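Long-range contact in aspartate-semialdehyde dehydrogenase (PDB 3HSK), which catalyses the NADPH-dependent reductive dephosphorylation of 4-phospho-L-aspartate to L-aspartate semialdehyde, the second step on the pathway to methionine and threonine: residues Ile139-Val147 with Ile238-Phe249. Numbering follows the deposited sequence.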
ATOM      1  N   ILE A 139     -22.713  -1.447  -9.494  1.00 39.20           N
ATOM      2  CA  ILE A 139     -22.348  -2.824  -9.829  1.00 39.12           C
ATOM      3  C   ILE A 139     -22.330  -3.711  -8.579  1.00 38.94           C
ATOM      4  O   ILE A 139     -22.030  -4.907  -8.654  1.00 38.86           O
ATOM      5  CB  ILE A 139     -20.976  -2.913 -10.584  1.00 39.25           C
ATOM      6  CG1 ILE A 139     -19.804  -2.519  -9.675  1.00 39.37           C
ATOM      7  CG2 ILE A 139     -20.996  -2.056 -11.849  1.00 38.96           C
ATOM      8  CD1 ILE A 139     -18.447  -3.060 -10.130  1.00 38.83           C
ATOM      9  N   VAL A 140     -22.668  -3.116  -7.439  1.00 38.52           N
ATOM     10  CA  VAL A 140     -22.591  -3.798  -6.149  1.00 38.18           C
ATOM     11  C   VAL A 140     -23.937  -3.833  -5.405  1.00 38.28           C
ATOM     12  O   VAL A 140     -24.453  -4.914  -5.117  1.00 38.62           O
ATOM     13  CB  VAL A 140     -21.467  -3.192  -5.266  1.00 37.77           C
ATOM     14  CG1 VAL A 140     -21.644  -3.565  -3.807  1.00 37.41           C
ATOM     15  CG2 VAL A 140     -20.110  -3.653  -5.770  1.00 37.66           C
ATOM     16  N   ASN A 141     -24.501  -2.664  -5.101  1.00 37.96           N
ATOM     17  CA  ASN A 141     -25.744  -2.583  -4.333  1.00 37.78           C
ATOM     18  C   ASN A 141     -26.881  -1.821  -5.034  1.00 38.11           C
ATOM     19  O   ASN A 141     -27.476  -0.920  -4.435  1.00 37.91           O
ATOM     20  CB  ASN A 141     -25.482  -1.973  -2.951  1.00 37.56           C
ATOM     21  CG  ASN A 141     -25.072  -0.511  -3.025  1.00 36.91           C
ATOM     22  OD1 ASN A 141     -24.472  -0.078  -4.013  1.00 35.97           O
ATOM     23  ND2 ASN A 141     -25.398   0.259  -1.981  1.00 34.68           N
ATOM     24  N   PRO A 142     -27.211  -2.197  -6.287  1.00 38.45           N
ATOM     25  CA  PRO A 142     -28.325  -1.524  -6.961  1.00 39.13           C
ATOM     26  C   PRO A 142     -29.669  -1.701  -6.238  1.00 39.88           C
ATOM     27  O   PRO A 142     -30.606  -0.930  -6.487  1.00 39.91           O
ATOM     28  CB  PRO A 142     -28.364  -2.200  -8.340  1.00 39.01           C
ATOM     29  CG  PRO A 142     -27.666  -3.494  -8.162  1.00 38.64           C
ATOM     30  CD  PRO A 142     -26.613  -3.241  -7.140  1.00 38.33           C
ATOM     31  N   GLU A 143     -29.747  -2.690  -5.343  1.00 40.26           N
ATOM     32  CA  GLU A 143     -30.988  -3.014  -4.638  1.00 41.22           C
ATOM     33  C   GLU A 143     -31.337  -1.953  -3.598  1.00 41.42           C
ATOM     34  O   GLU A 143     -32.492  -1.809  -3.200  1.00 41.20           O
ATOM     35  CB  GLU A 143     -30.923  -4.414  -3.995  1.00 41.51           C
ATOM     36  CG  GLU A 143     -29.783  -4.618  -2.978  1.00 41.93           C
ATOM     37  CD  GLU A 143     -28.481  -5.085  -3.621  1.00 43.18           C
ATOM     38  OE1 GLU A 143     -28.325  -4.952  -4.855  1.00 42.87           O
ATOM     39  OE2 GLU A 143     -27.608  -5.593  -2.884  1.00 44.26           O
ATOM     40  N   HIS A 144     -30.331  -1.199  -3.175  1.00 41.67           N
ATOM     41  CA  HIS A 144     -30.550  -0.112  -2.238  1.00 42.09           C
ATOM     42  C   HIS A 144     -31.415   1.005  -2.847  1.00 42.26           C
ATOM     43  O   HIS A 144     -31.997   1.818  -2.129  1.00 42.19           O
ATOM     44  CB  HIS A 144     -29.205   0.391  -1.707  1.00 42.03           C
ATOM     45  CG  HIS A 144     -28.654  -0.442  -0.588  1.00 42.33           C
ATOM     46  ND1 HIS A 144     -27.578  -0.044   0.176  1.00 42.13           N
ATOM     47  CD2 HIS A 144     -29.052  -1.636  -0.084  1.00 42.55           C
ATOM     48  CE1 HIS A 144     -27.322  -0.968   1.087  1.00 42.86           C
ATOM     49  NE2 HIS A 144     -28.206  -1.941   0.955  1.00 42.56           N
ATOM     50  N   ILE A 145     -31.529   1.005  -4.171  1.00 42.77           N
ATOM     51  CA  ILE A 145     -32.428   1.920  -4.883  1.00 43.37           C
ATOM     52  C   ILE A 145     -33.922   1.599  -4.647  1.00 44.07           C
ATOM     53  O   ILE A 145     -34.781   2.476  -4.823  1.00 44.32           O
ATOM     54  CB  ILE A 145     -32.072   1.990  -6.393  1.00 43.14           C
ATOM     55  CG1 ILE A 145     -30.717   2.699  -6.569  1.00 43.14           C
ATOM     56  CG2 ILE A 145     -33.172   2.683  -7.198  1.00 42.59           C
ATOM     57  CD1 ILE A 145     -30.167   2.717  -7.998  1.00 43.35           C
ATOM     58  N   ASP A 146     -34.223   0.363  -4.231  1.00 44.46           N
ATOM     59  CA  ASP A 146     -35.605  -0.041  -3.930  1.00 45.06           C
ATOM     60  C   ASP A 146     -36.247   0.910  -2.929  1.00 45.18           C
ATOM     61  O   ASP A 146     -37.455   1.130  -2.971  1.00 45.23           O
ATOM     62  CB  ASP A 146     -35.688  -1.471  -3.371  1.00 45.08           C
ATOM     63  CG  ASP A 146     -35.128  -2.528  -4.321  1.00 45.88           C
ATOM     64  OD1 ASP A 146     -34.933  -2.250  -5.524  1.00 46.35           O
ATOM     65  OD2 ASP A 146     -34.877  -3.658  -3.842  1.00 46.76           O
ATOM     66  N   VAL A 147     -35.436   1.463  -2.025  1.00 45.46           N
ATOM     67  CA  VAL A 147     -35.933   2.410  -1.021  1.00 45.84           C
ATOM     68  C   VAL A 147     -36.619   3.615  -1.677  1.00 46.08           C
ATOM     69  O   VAL A 147     -37.736   3.978  -1.291  1.00 46.28           O
ATOM     70  CB  VAL A 147     -34.823   2.865  -0.053  1.00 45.87           C
ATOM     71  CG1 VAL A 147     -35.348   3.900   0.931  1.00 45.90           C
ATOM     72  CG2 VAL A 147     -34.271   1.674   0.700  1.00 46.09           C
ATOM     73  N   ILE A 238     -22.901   0.506   2.180  1.00 38.49           N
ATOM     74  CA  ILE A 238     -23.077  -0.115   0.866  1.00 38.90           C
ATOM     75  C   ILE A 238     -23.359  -1.610   0.977  1.00 39.34           C
ATOM     76  O   ILE A 238     -24.159  -2.151   0.218  1.00 39.77           O
ATOM     77  CB  ILE A 238     -21.857   0.132  -0.048  1.00 38.61           C
ATOM     78  CG1 ILE A 238     -21.837   1.591  -0.518  1.00 38.25           C
ATOM     79  CG2 ILE A 238     -21.880  -0.795  -1.257  1.00 38.33           C
ATOM     80  CD1 ILE A 238     -20.450   2.101  -0.841  1.00 36.26           C
ATOM     81  N   LEU A 239     -22.698  -2.260   1.930  1.00 39.94           N
ATOM     82  CA  LEU A 239     -22.886  -3.685   2.192  1.00 40.41           C
ATOM     83  C   LEU A 239     -23.958  -3.923   3.270  1.00 40.81           C
ATOM     84  O   LEU A 239     -24.267  -5.073   3.606  1.00 40.58           O
ATOM     85  CB  LEU A 239     -21.551  -4.329   2.604  1.00 40.14           C
ATOM     86  CG  LEU A 239     -20.407  -4.420   1.580  1.00 40.38           C
ATOM     87  CD1 LEU A 239     -19.202  -5.123   2.200  1.00 39.96           C
ATOM     88  CD2 LEU A 239     -20.825  -5.129   0.288  1.00 39.20           C
ATOM     89  N   GLY A 240     -24.515  -2.831   3.798  1.00 41.10           N
ATOM     90  CA  GLY A 240     -25.528  -2.881   4.850  1.00 41.86           C
ATOM     91  C   GLY A 240     -26.938  -3.143   4.354  1.00 42.45           C
ATOM     92  O   GLY A 240     -27.138  -3.610   3.227  1.00 42.29           O
ATOM     93  N   GLY A 241     -27.921  -2.841   5.201  1.00 43.05           N
ATOM     94  CA  GLY A 241     -29.317  -3.145   4.899  1.00 43.91           C
ATOM     95  C   GLY A 241     -30.270  -1.987   5.127  1.00 44.87           C
ATOM     96  O   GLY A 241     -29.867  -0.815   5.108  1.00 44.64           O
ATOM     97  N   VAL A 242     -31.541  -2.326   5.335  1.00 45.56           N
ATOM     98  CA  VAL A 242     -32.596  -1.339   5.584  1.00 46.47           C
ATOM     99  C   VAL A 242     -33.330  -1.643   6.897  1.00 46.71           C
ATOM    100  O   VAL A 242     -33.366  -2.796   7.345  1.00 46.81           O
ATOM    101  CB  VAL A 242     -33.599  -1.258   4.402  1.00 46.57           C
ATOM    102  CG1 VAL A 242     -32.895  -0.794   3.134  1.00 46.82           C
ATOM    103  CG2 VAL A 242     -34.282  -2.612   4.161  1.00 47.58           C
ATOM    104  N   ASN A 243     -33.900  -0.609   7.516  1.00 46.89           N
ATOM    105  CA  ASN A 243     -34.681  -0.784   8.744  1.00 47.11           C
ATOM    106  C   ASN A 243     -36.011  -1.508   8.483  1.00 47.69           C
ATOM    107  O   ASN A 243     -36.414  -1.686   7.326  1.00 47.59           O
ATOM    108  CB  ASN A 243     -34.896   0.558   9.470  1.00 46.76           C
ATOM    109  CG  ASN A 243     -35.767   1.530   8.683  1.00 45.97           C
ATOM    110  OD1 ASN A 243     -36.157   1.263   7.546  1.00 44.88           O
ATOM    111  ND2 ASN A 243     -36.066   2.673   9.289  1.00 44.99           N
ATOM    112  N   ALA A 244     -36.680  -1.923   9.559  1.00 48.37           N
ATOM    113  CA  ALA A 244     -37.942  -2.655   9.459  1.00 48.94           C
ATOM    114  C   ALA A 244     -38.998  -1.875   8.675  1.00 49.38           C
ATOM    115  O   ALA A 244     -39.732  -2.459   7.883  1.00 49.16           O
ATOM    116  CB  ALA A 244     -38.462  -3.030  10.846  1.00 49.12           C
ATOM    117  N   GLU A 245     -39.047  -0.560   8.876  1.00 50.10           N
ATOM    118  CA  GLU A 245     -40.006   0.294   8.168  1.00 50.93           C
ATOM    119  C   GLU A 245     -39.679   0.459   6.674  1.00 50.83           C
ATOM    120  O   GLU A 245     -40.511   0.938   5.904  1.00 50.98           O
ATOM    121  CB  GLU A 245     -40.142   1.655   8.863  1.00 51.33           C
ATOM    122  CG  GLU A 245     -41.506   2.325   8.626  1.00 53.86           C
ATOM    123  CD  GLU A 245     -41.903   3.310   9.721  1.00 56.37           C
ATOM    124  OE1 GLU A 245     -41.288   3.281  10.812  1.00 57.92           O
ATOM    125  OE2 GLU A 245     -42.839   4.110   9.489  1.00 57.29           O
ATOM    126  N   GLY A 246     -38.474   0.048   6.275  1.00 50.72           N
ATOM    127  CA  GLY A 246     -38.043   0.084   4.874  1.00 50.56           C
ATOM    128  C   GLY A 246     -37.846   1.474   4.284  1.00 50.46           C
ATOM    129  O   GLY A 246     -37.919   1.644   3.064  1.00 50.43           O
ATOM    130  N   THR A 247     -37.596   2.460   5.145  1.00 50.35           N
ATOM    131  CA  THR A 247     -37.442   3.861   4.721  1.00 50.48           C
ATOM    132  C   THR A 247     -36.014   4.389   4.929  1.00 50.38           C
ATOM    133  O   THR A 247     -35.597   5.348   4.273  1.00 50.58           O
ATOM    134  CB  THR A 247     -38.432   4.803   5.463  1.00 50.44           C
ATOM    135  OG1 THR A 247     -38.079   4.884   6.849  1.00 50.76           O
ATOM    136  CG2 THR A 247     -39.876   4.300   5.337  1.00 50.60           C
ATOM    137  N   GLU A 248     -35.282   3.768   5.852  1.00 50.27           N
ATOM    138  CA  GLU A 248     -33.925   4.192   6.193  1.00 50.17           C
ATOM    139  C   GLU A 248     -32.947   3.036   6.149  1.00 49.88           C
ATOM    140  O   GLU A 248     -33.318   1.879   6.372  1.00 49.98           O
ATOM    141  CB  GLU A 248     -33.887   4.828   7.582  1.00 50.18           C
ATOM    142  CG  GLU A 248     -34.589   6.178   7.673  1.00 50.62           C
ATOM    143  CD  GLU A 248     -34.564   6.761   9.071  1.00 50.80           C
ATOM    144  OE1 GLU A 248     -33.824   6.235   9.935  1.00 51.31           O
ATOM    145  OE2 GLU A 248     -35.293   7.753   9.303  1.00 51.70           O
ATOM    146  N   PHE A 249     -31.688   3.364   5.880  1.00 49.36           N
ATOM    147  CA  PHE A 249     -30.636   2.367   5.802  1.00 48.71           C
ATOM    148  C   PHE A 249     -30.036   2.057   7.165  1.00 48.64           C
ATOM    149  O   PHE A 249     -29.856   2.941   7.999  1.00 48.43           O
ATOM    150  CB  PHE A 249     -29.558   2.798   4.799  1.00 48.29           C
ATOM    151  CG  PHE A 249     -30.041   2.808   3.380  1.00 47.37           C
ATOM    152  CD1 PHE A 249     -30.059   1.640   2.633  1.00 46.54           C
ATOM    153  CD2 PHE A 249     -30.516   3.980   2.802  1.00 46.99           C
ATOM    154  CE1 PHE A 249     -30.531   1.641   1.324  1.00 46.16           C
ATOM    155  CE2 PHE A 249     -30.989   3.987   1.500  1.00 46.20           C
ATOM    156  CZ  PHE A 249     -30.991   2.817   0.757  1.00 46.17           C
TER
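His-144 reaches into segment 238-249 and donates a hydrogen bond across the contact, from NE2 to the carbonyl O of Gly-240 (3.0 Å). The acceptor lies exactly in the imidazole plane, yet the bond is bent (137° at the hydrogen) and the nitrogen stands 54° out of the carbonyl plane, away from the lone pairs.

Two aromatic rings meet beside this bond. Phe-249 brings CE1 over one face of His-144, 3.4 Å from its CG, with the ring planes inclined at 47°, while CB of Asn-141 lies over the opposite face near the rim; the imidazole is thus flanked on both sides. The backbone O of His-144 lies at the edge of the Phe-249 ring, near its plane, 3.2 Å from CZ.

Van der Waals contacts extend the interface in both directions. CG2 of Val-147 touches both CZ of Phe-249 (3.5 Å) and CG1 of Val-242; its other methyl, CG1, turned anti to the backbone N, meets the carbonyl O of Thr-247 instead. Toward the other end, CG2 of Ile-238 packs against CG1 of Val-140 (3.8 Å) and the amide carbon of Asn-141, whose ND2 and OD1 bond to Leu-135 O and Val-137 N.

The hairpin of strands 241-242 and 249-250 has a type I turn at Asn-243 to Gly-246, where Asn-243 OD1 accepts from the backbone N of both Thr-247 and Glu-248. It lies against the 3-10 turn leading into helix 146-157, so the contact joins the NAD-binding and dimerisation family sequences. Helix 172-188 touches Val-140, Ile-238 and Leu-239; helix 364-376 packs on Ile-139, Pro-142 and Ile-145.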